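Local coordinates for Exo-poly-alpha-D-galacturonosidase (PDB 3JUR), which probably hydrolyses the galacturonic acid chains of pectin from their ends, as an exo-acting polygalacturonase of glycoside hydrolase family 28, at residues C43-S46 with F47-A50; E27-L30 with L31-G34; D93-R96 with Y97-V100. One frame throughout, in Å; residues are numbered along the deposited sequence.

How the contacts relate
Coming from the N terminus, the chain first meets contact 2, which closes the turn leaving strand 27-29. Contact 1 follows as the opening of helix 44-57, and contact 3 comes later, in the loop between strands 87-90 and 103-105. The three lie in series; none nests or crosses. Contacts 1 and 2 touch directly, with S46 OG hydrogen-bonded to F33 O and the F47 ring packed on L30, so the turn and the helix start are held together. D42 ties contact 1 to contact 3: it hydrogen-bonds S44 and forms a salt bridge with R96. Contacts 2 and 3 stay apart, their centres about 24 Å from each other.

Contact 1: residues C43-S46 with F47-A50; sequences CSES and FKRA
R49 N reaches back one helical turn to E45 O, at 2.9 Å the shortest of four successive i to i+4 backbone bonds here. A50 N follows to S46 O, and K48 N makes a longer bond of 3.3 Å to S44 O. F47 N to C43 O is the first of the series, and with C43 as N-cap it starts the helix.

The same C43 carbonyl also meets the F47 side chain. With CG set opposite the carbonyl carbon (chi1 -80°), the ring swings back along the helix toward its start, and CD2 comes within 3.3 Å of C43 O. CE2 then rests 4.2 Å from C43 CB. On the inner side this ring goes on to pack against L30, L62, V64, T71 and I74. A50, three residues on, has its CB 3.3 Å from S46 O and touches F33 and L62.

The outer side carries the charged residues. K48 is bent at chi2 and chi3, and its NZ stays 4.5 Å from E45 OE1, beyond a salt bridge, though the opposite charges may still attract weakly. R49 sets its CB against E45 O and bends at chi3, bringing its guanidinium to the loop at F33. The two serines bind elsewhere: S44 OG hydrogen-bonds D42 and the backbone N of G72, whereas S46 OG bonds F33 O.

One buried and one exposed flank make this the first turns of an amphipathic helix, 44-57, laid over the N-terminal end of the right-handed parallel beta-helix characteristic of family 28 glycoside hydrolases.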
ATOM      1  N   CYS D  43      -1.609  21.301 -59.293  1.00 25.31           N
ATOM      2  CA  CYS D  43      -3.069  21.246 -59.269  1.00 25.53           C
ATOM      3  C   CYS D  43      -3.699  22.445 -58.560  1.00 25.35           C
ATOM      4  O   CYS D  43      -4.897  22.429 -58.280  1.00 25.38           O
ATOM      5  CB  CYS D  43      -3.553  19.940 -58.626  1.00 25.65           C
ATOM      6  SG  CYS D  43      -2.771  18.445 -59.268  1.00 27.33           S
ATOM      7  N   SER D  44      -2.899  23.477 -58.278  1.00 25.43           N
ATOM      8  CA  SER D  44      -3.371  24.676 -57.562  1.00 25.48           C
ATOM      9  C   SER D  44      -4.666  25.252 -58.138  1.00 25.63           C
ATOM     10  O   SER D  44      -5.637  25.464 -57.407  1.00 25.56           O
ATOM     11  CB  SER D  44      -2.291  25.765 -57.539  1.00 25.55           C
ATOM     12  OG  SER D  44      -1.173  25.385 -56.754  1.00 25.09           O
ATOM     13  N   GLU D  45      -4.672  25.493 -59.448  1.00 25.75           N
ATOM     14  CA  GLU D  45      -5.831  26.054 -60.152  1.00 26.14           C
ATOM     15  C   GLU D  45      -6.982  25.063 -60.263  1.00 25.87           C
ATOM     16  O   GLU D  45      -8.150  25.459 -60.323  1.00 25.89           O
ATOM     17  CB  GLU D  45      -5.436  26.535 -61.552  1.00 26.23           C
ATOM     18  CG  GLU D  45      -4.620  27.813 -61.563  1.00 27.83           C
ATOM     19  CD  GLU D  45      -5.442  29.034 -61.179  1.00 29.96           C
ATOM     20  OE1 GLU D  45      -6.344  29.425 -61.955  1.00 30.61           O
ATOM     21  OE2 GLU D  45      -5.173  29.609 -60.106  1.00 31.27           O
ATOM     22  N   SER D  46      -6.642  23.779 -60.306  1.00 25.61           N
ATOM     23  CA  SER D  46      -7.637  22.717 -60.338  1.00 25.67           C
ATOM     24  C   SER D  46      -8.534  22.799 -59.113  1.00 25.33           C
ATOM     25  O   SER D  46      -9.758  22.774 -59.241  1.00 25.33           O
ATOM     26  CB  SER D  46      -6.960  21.350 -60.422  1.00 25.71           C
ATOM     27  OG  SER D  46      -6.147  21.279 -61.582  1.00 26.41           O
ATOM     28  N   PHE D  47      -7.918  22.918 -57.936  1.00 25.09           N
ATOM     29  CA  PHE D  47      -8.655  23.093 -56.687  1.00 24.93           C
ATOM     30  C   PHE D  47      -9.512  24.351 -56.716  1.00 24.94           C
ATOM     31  O   PHE D  47     -10.689  24.308 -56.356  1.00 24.94           O
ATOM     32  CB  PHE D  47      -7.707  23.129 -55.476  1.00 24.72           C
ATOM     33  CG  PHE D  47      -7.256  21.771 -55.022  1.00 24.36           C
ATOM     34  CD1 PHE D  47      -8.073  20.987 -54.222  1.00 23.51           C
ATOM     35  CD2 PHE D  47      -6.020  21.268 -55.413  1.00 24.02           C
ATOM     36  CE1 PHE D  47      -7.666  19.721 -53.812  1.00 24.21           C
ATOM     37  CE2 PHE D  47      -5.607  20.011 -55.011  1.00 24.76           C
ATOM     38  CZ  PHE D  47      -6.432  19.233 -54.202  1.00 24.27           C
ATOM     39  N   LYS D  48      -8.918  25.458 -57.157  1.00 25.00           N
ATOM     40  CA  LYS D  48      -9.584  26.757 -57.127  1.00 25.21           C
ATOM     41  C   LYS D  48     -10.821  26.774 -58.034  1.00 25.20           C
ATOM     42  O   LYS D  48     -11.875  27.271 -57.640  1.00 25.23           O
ATOM     43  CB  LYS D  48      -8.605  27.872 -57.510  1.00 25.42           C
ATOM     44  CG  LYS D  48      -8.936  29.236 -56.915  1.00 26.28           C
ATOM     45  CD  LYS D  48      -8.704  30.363 -57.913  1.00 27.08           C
ATOM     46  CE  LYS D  48      -9.985  30.674 -58.693  1.00 29.11           C
ATOM     47  NZ  LYS D  48      -9.781  31.493 -59.940  1.00 28.37           N
ATOM     48  N   ARG D  49     -10.692  26.212 -59.234  1.00 25.18           N
ATOM     49  CA  ARG D  49     -11.795  26.182 -60.191  1.00 25.34           C
ATOM     50  C   ARG D  49     -12.888  25.201 -59.758  1.00 24.96           C
ATOM     51  O   ARG D  49     -14.076  25.467 -59.944  1.00 24.63           O
ATOM     52  CB  ARG D  49     -11.286  25.831 -61.586  1.00 25.41           C
ATOM     53  CG  ARG D  49     -11.830  26.727 -62.685  1.00 26.90           C
ATOM     54  CD  ARG D  49     -11.549  26.138 -64.069  1.00 28.96           C
ATOM     55  NE  ARG D  49     -10.221  25.521 -64.136  1.00 30.10           N
ATOM     56  CZ  ARG D  49      -9.881  24.543 -64.972  1.00 30.36           C
ATOM     57  NH1 ARG D  49     -10.765  24.043 -65.831  1.00 29.86           N
ATOM     58  NH2 ARG D  49      -8.648  24.058 -64.941  1.00 31.13           N
ATOM     59  N   ALA D  50     -12.481  24.077 -59.167  1.00 24.78           N
ATOM     60  CA  ALA D  50     -13.429  23.077 -58.668  1.00 24.57           C
ATOM     61  C   ALA D  50     -14.277  23.611 -57.514  1.00 24.47           C
ATOM     62  O   ALA D  50     -15.482  23.368 -57.466  1.00 24.10           O
ATOM     63  CB  ALA D  50     -12.708  21.808 -58.259  1.00 24.47           C
TER

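Contact 2: residues E27-L30 with L31-G34; sequences EVNL and LDFG
N29 holds the start of L31-G34 with two oxygens. Its side-chain OD1 takes L31 N at 3.1 Å, in the amide plane and on a lone pair, and its backbone O takes D32 N at 3.0 Å. CG lies opposite the backbone N (chi1 -164°), which folds the amide forward over the next residues; OD1 also brushes L31 CB, the two side chains running alongside each other. F33 N completes the series on L30 O. A side-chain oxygen accepting from the N-H two residues on is an Asx turn, and here it leads out of strand 27-29, which lies at the N-terminal end of the beta-helix, into a short 3-10 turn.

F33 turns its ring back toward the end of the strand. Its CE2 edge meets V28 CG1 at 3.3 Å, a tight contact between side chains set about at right angles, and CD2 lies 3.4 Å from N29 O. Beyond this shell, V28 and L30 bond through their backbones to strand 60-64, E27 makes a salt bridge with R61, and helix 44-57 packs against V28 through L54 and against L30 through S46 as well as F47.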
ATOM      1  N   GLU D  27     -21.736  16.796 -56.314  1.00 28.38           N
ATOM      2  CA  GLU D  27     -20.296  16.515 -56.307  1.00 28.30           C
ATOM      3  C   GLU D  27     -19.604  16.708 -57.656  1.00 28.10           C
ATOM      4  O   GLU D  27     -20.175  16.436 -58.713  1.00 28.04           O
ATOM      5  CB  GLU D  27     -20.011  15.105 -55.772  1.00 28.43           C
ATOM      6  CG  GLU D  27     -20.537  13.966 -56.642  1.00 28.91           C
ATOM      7  CD  GLU D  27     -20.258  12.584 -56.062  1.00 29.75           C
ATOM      8  OE1 GLU D  27     -20.021  11.650 -56.856  1.00 30.72           O
ATOM      9  OE2 GLU D  27     -20.269  12.427 -54.823  1.00 29.23           O
ATOM     10  N   VAL D  28     -18.365  17.187 -57.604  1.00 27.84           N
ATOM     11  CA  VAL D  28     -17.517  17.247 -58.792  1.00 27.40           C
ATOM     12  C   VAL D  28     -16.167  16.580 -58.487  1.00 27.11           C
ATOM     13  O   VAL D  28     -15.745  16.515 -57.329  1.00 27.02           O
ATOM     14  CB  VAL D  28     -17.328  18.695 -59.319  1.00 27.46           C
ATOM     15  CG1 VAL D  28     -17.075  18.672 -60.814  1.00 27.64           C
ATOM     16  CG2 VAL D  28     -18.560  19.546 -59.054  1.00 27.64           C
ATOM     17  N   ASN D  29     -15.519  16.061 -59.527  1.00 26.63           N
ATOM     18  CA  ASN D  29     -14.237  15.371 -59.409  1.00 26.24           C
ATOM     19  C   ASN D  29     -13.085  16.272 -59.854  1.00 26.11           C
ATOM     20  O   ASN D  29     -13.166  16.926 -60.900  1.00 26.35           O
ATOM     21  CB  ASN D  29     -14.263  14.085 -60.245  1.00 26.12           C
ATOM     22  CG  ASN D  29     -13.146  13.120 -59.885  1.00 25.88           C
ATOM     23  OD1 ASN D  29     -11.962  13.466 -59.932  1.00 25.42           O
ATOM     24  ND2 ASN D  29     -13.521  11.888 -59.547  1.00 24.36           N
ATOM     25  N   LEU D  30     -12.012  16.284 -59.063  1.00 25.90           N
ATOM     26  CA  LEU D  30     -10.849  17.142 -59.316  1.00 25.71           C
ATOM     27  C   LEU D  30     -10.175  16.904 -60.674  1.00 25.62           C
ATOM     28  O   LEU D  30      -9.594  17.828 -61.248  1.00 25.31           O
ATOM     29  CB  LEU D  30      -9.816  17.007 -58.188  1.00 25.59           C
ATOM     30  CG  LEU D  30      -8.681  18.034 -58.202  1.00 25.32           C
ATOM     31  CD1 LEU D  30      -9.189  19.424 -57.831  1.00 25.68           C
ATOM     32  CD2 LEU D  30      -7.537  17.621 -57.294  1.00 24.73           C
ATOM     33  N   LEU D  31     -10.258  15.672 -61.174  1.00 25.75           N
ATOM     34  CA  LEU D  31      -9.670  15.306 -62.467  1.00 25.90           C
ATOM     35  C   LEU D  31     -10.399  15.924 -63.657  1.00 26.05           C
ATOM     36  O   LEU D  31      -9.914  15.856 -64.789  1.00 26.28           O
ATOM     37  CB  LEU D  31      -9.595  13.784 -62.627  1.00 25.85           C
ATOM     38  CG  LEU D  31      -8.664  12.996 -61.699  1.00 25.67           C
ATOM     39  CD1 LEU D  31      -8.848  11.512 -61.940  1.00 25.80           C
ATOM     40  CD2 LEU D  31      -7.201  13.389 -61.883  1.00 25.02           C
ATOM     41  N   ASP D  32     -11.556  16.532 -63.400  1.00 26.26           N
ATOM     42  CA  ASP D  32     -12.305  17.232 -64.441  1.00 26.51           C
ATOM     43  C   ASP D  32     -11.871  18.701 -64.559  1.00 26.57           C
ATOM     44  O   ASP D  32     -12.477  19.480 -65.302  1.00 26.25           O
ATOM     45  CB  ASP D  32     -13.816  17.126 -64.186  1.00 26.65           C
ATOM     46  CG  ASP D  32     -14.317  15.686 -64.193  1.00 27.17           C
ATOM     47  OD1 ASP D  32     -13.994  14.934 -65.138  1.00 28.00           O
ATOM     48  OD2 ASP D  32     -15.044  15.308 -63.253  1.00 28.66           O
ATOM     49  N   PHE D  33     -10.814  19.064 -63.829  1.00 26.53           N
ATOM     50  CA  PHE D  33     -10.316  20.438 -63.818  1.00 26.66           C
ATOM     51  C   PHE D  33      -8.810  20.543 -64.078  1.00 26.66           C
ATOM     52  O   PHE D  33      -8.148  21.467 -63.600  1.00 26.87           O
ATOM     53  CB  PHE D  33     -10.700  21.136 -62.509  1.00 26.57           C
ATOM     54  CG  PHE D  33     -12.183  21.226 -62.287  1.00 26.82           C
ATOM     55  CD1 PHE D  33     -12.912  22.294 -62.797  1.00 27.05           C
ATOM     56  CD2 PHE D  33     -12.851  20.240 -61.567  1.00 27.37           C
ATOM     57  CE1 PHE D  33     -14.287  22.381 -62.596  1.00 27.18           C
ATOM     58  CE2 PHE D  33     -14.221  20.317 -61.363  1.00 27.17           C
ATOM     59  CZ  PHE D  33     -14.942  21.390 -61.876  1.00 27.30           C
ATOM     60  N   GLY D  34      -8.277  19.595 -64.842  1.00 26.61           N
ATOM     61  CA  GLY D  34      -6.886  19.651 -65.288  1.00 26.45           C
ATOM     62  C   GLY D  34      -5.853  19.069 -64.337  1.00 26.39           C
ATOM     63  O   GLY D  34      -4.662  19.055 -64.655  1.00 26.22           O
TER

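Contact 3: residues D93-R96 with Y97-V100; sequences DPER and YLPV
D93 O lies at the rim of the Y97 ring, 3.2 Å from CD2 and near the ring plane. That carbonyl also accepts R96 N at 2.9 Å, so one oxygen serves the backbone and sits at the C-H edge of the tyrosine, whose slightly positive rim would suit it. The D93 carboxylate works separately: OD2 takes E95 N at 3.1 Å on its anti side, 34° out of the carboxylate plane.

P94 gives its carbonyl to Y97 N at 2.8 Å, the shorter of the two backbone bonds across the contact. P94 O lies close to the plane of the Y97 ring as well. The tyrosine gets there because CG is set opposite its own carbonyl carbon (chi1 -60°), which lays the ring back past D93 and P94; beyond them its OH hydrogen-bonds I91 O and its ring meets W142 edge to face.

E95 O accepts a weak hydrogen bond from L98 N, 3.4 Å away. Farther out, the bent glutamate brings OE1 within 3.9 Å of L98 CD1.

R96 rests its CB beside the tyrosine ring, then runs out extended to a salt bridge with D42. Its carbonyl O takes a hydrogen from a water 2.7 Å away, and the same water donates to L98 O, bridging the turn to the carbonyl of the cis L98-P99 peptide.

An Asx turn opening a 3-10 segment, with a tyrosine laid back so that its ring edge meets the first two carbonyls, thus shapes one of the long loops that leave the coils of the parallel beta-helix, here between strands 87-90 and 103-105.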
ATOM      1  N   ASP D  93       6.810  26.069 -51.150  1.00 26.35           N
ATOM      2  CA  ASP D  93       7.393  27.355 -51.550  1.00 26.84           C
ATOM      3  C   ASP D  93       6.561  28.484 -50.940  1.00 26.75           C
ATOM      4  O   ASP D  93       5.412  28.684 -51.342  1.00 26.65           O
ATOM      5  CB  ASP D  93       7.438  27.482 -53.076  1.00 27.04           C
ATOM      6  CG  ASP D  93       8.212  28.713 -53.551  1.00 28.39           C
ATOM      7  OD1 ASP D  93       8.722  28.678 -54.684  1.00 29.63           O
ATOM      8  OD2 ASP D  93       8.318  29.716 -52.810  1.00 29.99           O
ATOM      9  N   PRO D  94       7.140  29.230 -49.970  1.00 26.63           N
ATOM     10  CA  PRO D  94       6.395  30.265 -49.235  1.00 26.44           C
ATOM     11  C   PRO D  94       5.693  31.270 -50.147  1.00 26.12           C
ATOM     12  O   PRO D  94       4.591  31.722 -49.833  1.00 25.83           O
ATOM     13  CB  PRO D  94       7.483  30.955 -48.405  1.00 26.53           C
ATOM     14  CG  PRO D  94       8.522  29.907 -48.221  1.00 26.69           C
ATOM     15  CD  PRO D  94       8.544  29.157 -49.523  1.00 26.58           C
ATOM     16  N   GLU D  95       6.333  31.595 -51.269  1.00 26.09           N
ATOM     17  CA  GLU D  95       5.774  32.489 -52.286  1.00 26.11           C
ATOM     18  C   GLU D  95       4.342  32.100 -52.671  1.00 25.76           C
ATOM     19  O   GLU D  95       3.490  32.965 -52.881  1.00 25.71           O
ATOM     20  CB  GLU D  95       6.682  32.504 -53.524  1.00 26.29           C
ATOM     21  CG  GLU D  95       6.717  33.827 -54.272  1.00 27.93           C
ATOM     22  CD  GLU D  95       7.751  34.807 -53.719  1.00 29.75           C
ATOM     23  OE1 GLU D  95       7.613  35.256 -52.556  1.00 30.62           O
ATOM     24  OE2 GLU D  95       8.701  35.138 -54.462  1.00 29.23           O
ATOM     25  N   ARG D  96       4.084  30.793 -52.729  1.00 25.45           N
ATOM     26  CA  ARG D  96       2.758  30.254 -53.059  1.00 24.91           C
ATOM     27  C   ARG D  96       1.668  30.565 -52.037  1.00 24.39           C
ATOM     28  O   ARG D  96       0.484  30.409 -52.330  1.00 24.09           O
ATOM     29  CB  ARG D  96       2.840  28.744 -53.302  1.00 24.86           C
ATOM     30  CG  ARG D  96       3.597  28.382 -54.578  1.00 24.60           C
ATOM     31  CD  ARG D  96       3.711  26.882 -54.725  1.00 23.97           C
ATOM     32  NE  ARG D  96       4.461  26.511 -55.917  1.00 23.26           N
ATOM     33  CZ  ARG D  96       3.918  26.217 -57.096  1.00 22.37           C
ATOM     34  NH1 ARG D  96       2.600  26.243 -57.266  1.00 22.20           N
ATOM     35  NH2 ARG D  96       4.705  25.887 -58.109  1.00 20.72           N
ATOM     36  N   TYR D  97       2.071  31.021 -50.852  1.00 24.25           N
ATOM     37  CA  TYR D  97       1.158  31.229 -49.726  1.00 23.98           C
ATOM     38  C   TYR D  97       0.890  32.716 -49.492  1.00 23.99           C
ATOM     39  O   TYR D  97       0.469  33.139 -48.411  1.00 23.95           O
ATOM     40  CB  TYR D  97       1.695  30.511 -48.475  1.00 23.76           C
ATOM     41  CG  TYR D  97       1.826  29.023 -48.710  1.00 23.74           C
ATOM     42  CD1 TYR D  97       0.822  28.145 -48.312  1.00 22.93           C
ATOM     43  CD2 TYR D  97       2.937  28.496 -49.376  1.00 23.66           C
ATOM     44  CE1 TYR D  97       0.925  26.781 -48.556  1.00 22.93           C
ATOM     45  CE2 TYR D  97       3.050  27.131 -49.623  1.00 23.13           C
ATOM     46  CZ  TYR D  97       2.040  26.280 -49.208  1.00 23.15           C
ATOM     47  OH  TYR D  97       2.139  24.929 -49.446  1.00 24.12           O
ATOM     48  N   LEU D  98       1.134  33.496 -50.537  1.00 24.00           N
ATOM     49  CA  LEU D  98       0.836  34.920 -50.555  1.00 24.07           C
ATOM     50  C   LEU D  98      -0.236  35.187 -51.623  1.00 24.06           C
ATOM     51  O   LEU D  98      -0.386  34.387 -52.550  1.00 24.07           O
ATOM     52  CB  LEU D  98       2.113  35.720 -50.843  1.00 24.15           C
ATOM     53  CG  LEU D  98       3.257  35.636 -49.825  1.00 24.06           C
ATOM     54  CD1 LEU D  98       4.546  36.205 -50.415  1.00 23.68           C
ATOM     55  CD2 LEU D  98       2.901  36.341 -48.522  1.00 24.05           C
ATOM     56  N   PRO D  99      -0.980  36.308 -51.513  1.00 24.03           N
ATOM     57  CA  PRO D  99      -0.875  37.378 -50.511  1.00 23.80           C
ATOM     58  C   PRO D  99      -1.196  36.935 -49.090  1.00 23.58           C
ATOM     59  O   PRO D  99      -1.821  35.883 -48.879  1.00 23.49           O
ATOM     60  CB  PRO D  99      -1.899  38.422 -50.988  1.00 23.82           C
ATOM     61  CG  PRO D  99      -2.811  37.689 -51.906  1.00 24.08           C
ATOM     62  CD  PRO D  99      -1.968  36.640 -52.557  1.00 24.10           C
ATOM     63  N   VAL D 100      -0.761  37.748 -48.130  1.00 23.41           N
ATOM     64  CA  VAL D 100      -1.044  37.530 -46.711  1.00 23.50           C
ATOM     65  C   VAL D 100      -2.550  37.471 -46.442  1.00 23.34           C
ATOM     66  O   VAL D 100      -3.331  38.153 -47.101  1.00 23.16           O
ATOM     67  CB  VAL D 100      -0.374  38.617 -45.814  1.00 23.54           C
ATOM     68  CG1 VAL D 100       1.139  38.455 -45.813  1.00 23.81           C
ATOM     69  CG2 VAL D 100      -0.755  40.031 -46.273  1.00 23.65           C
TER
HETATM   70  O   HOH W   1      -1.677  31.936 -51.673  1.00 33.68           O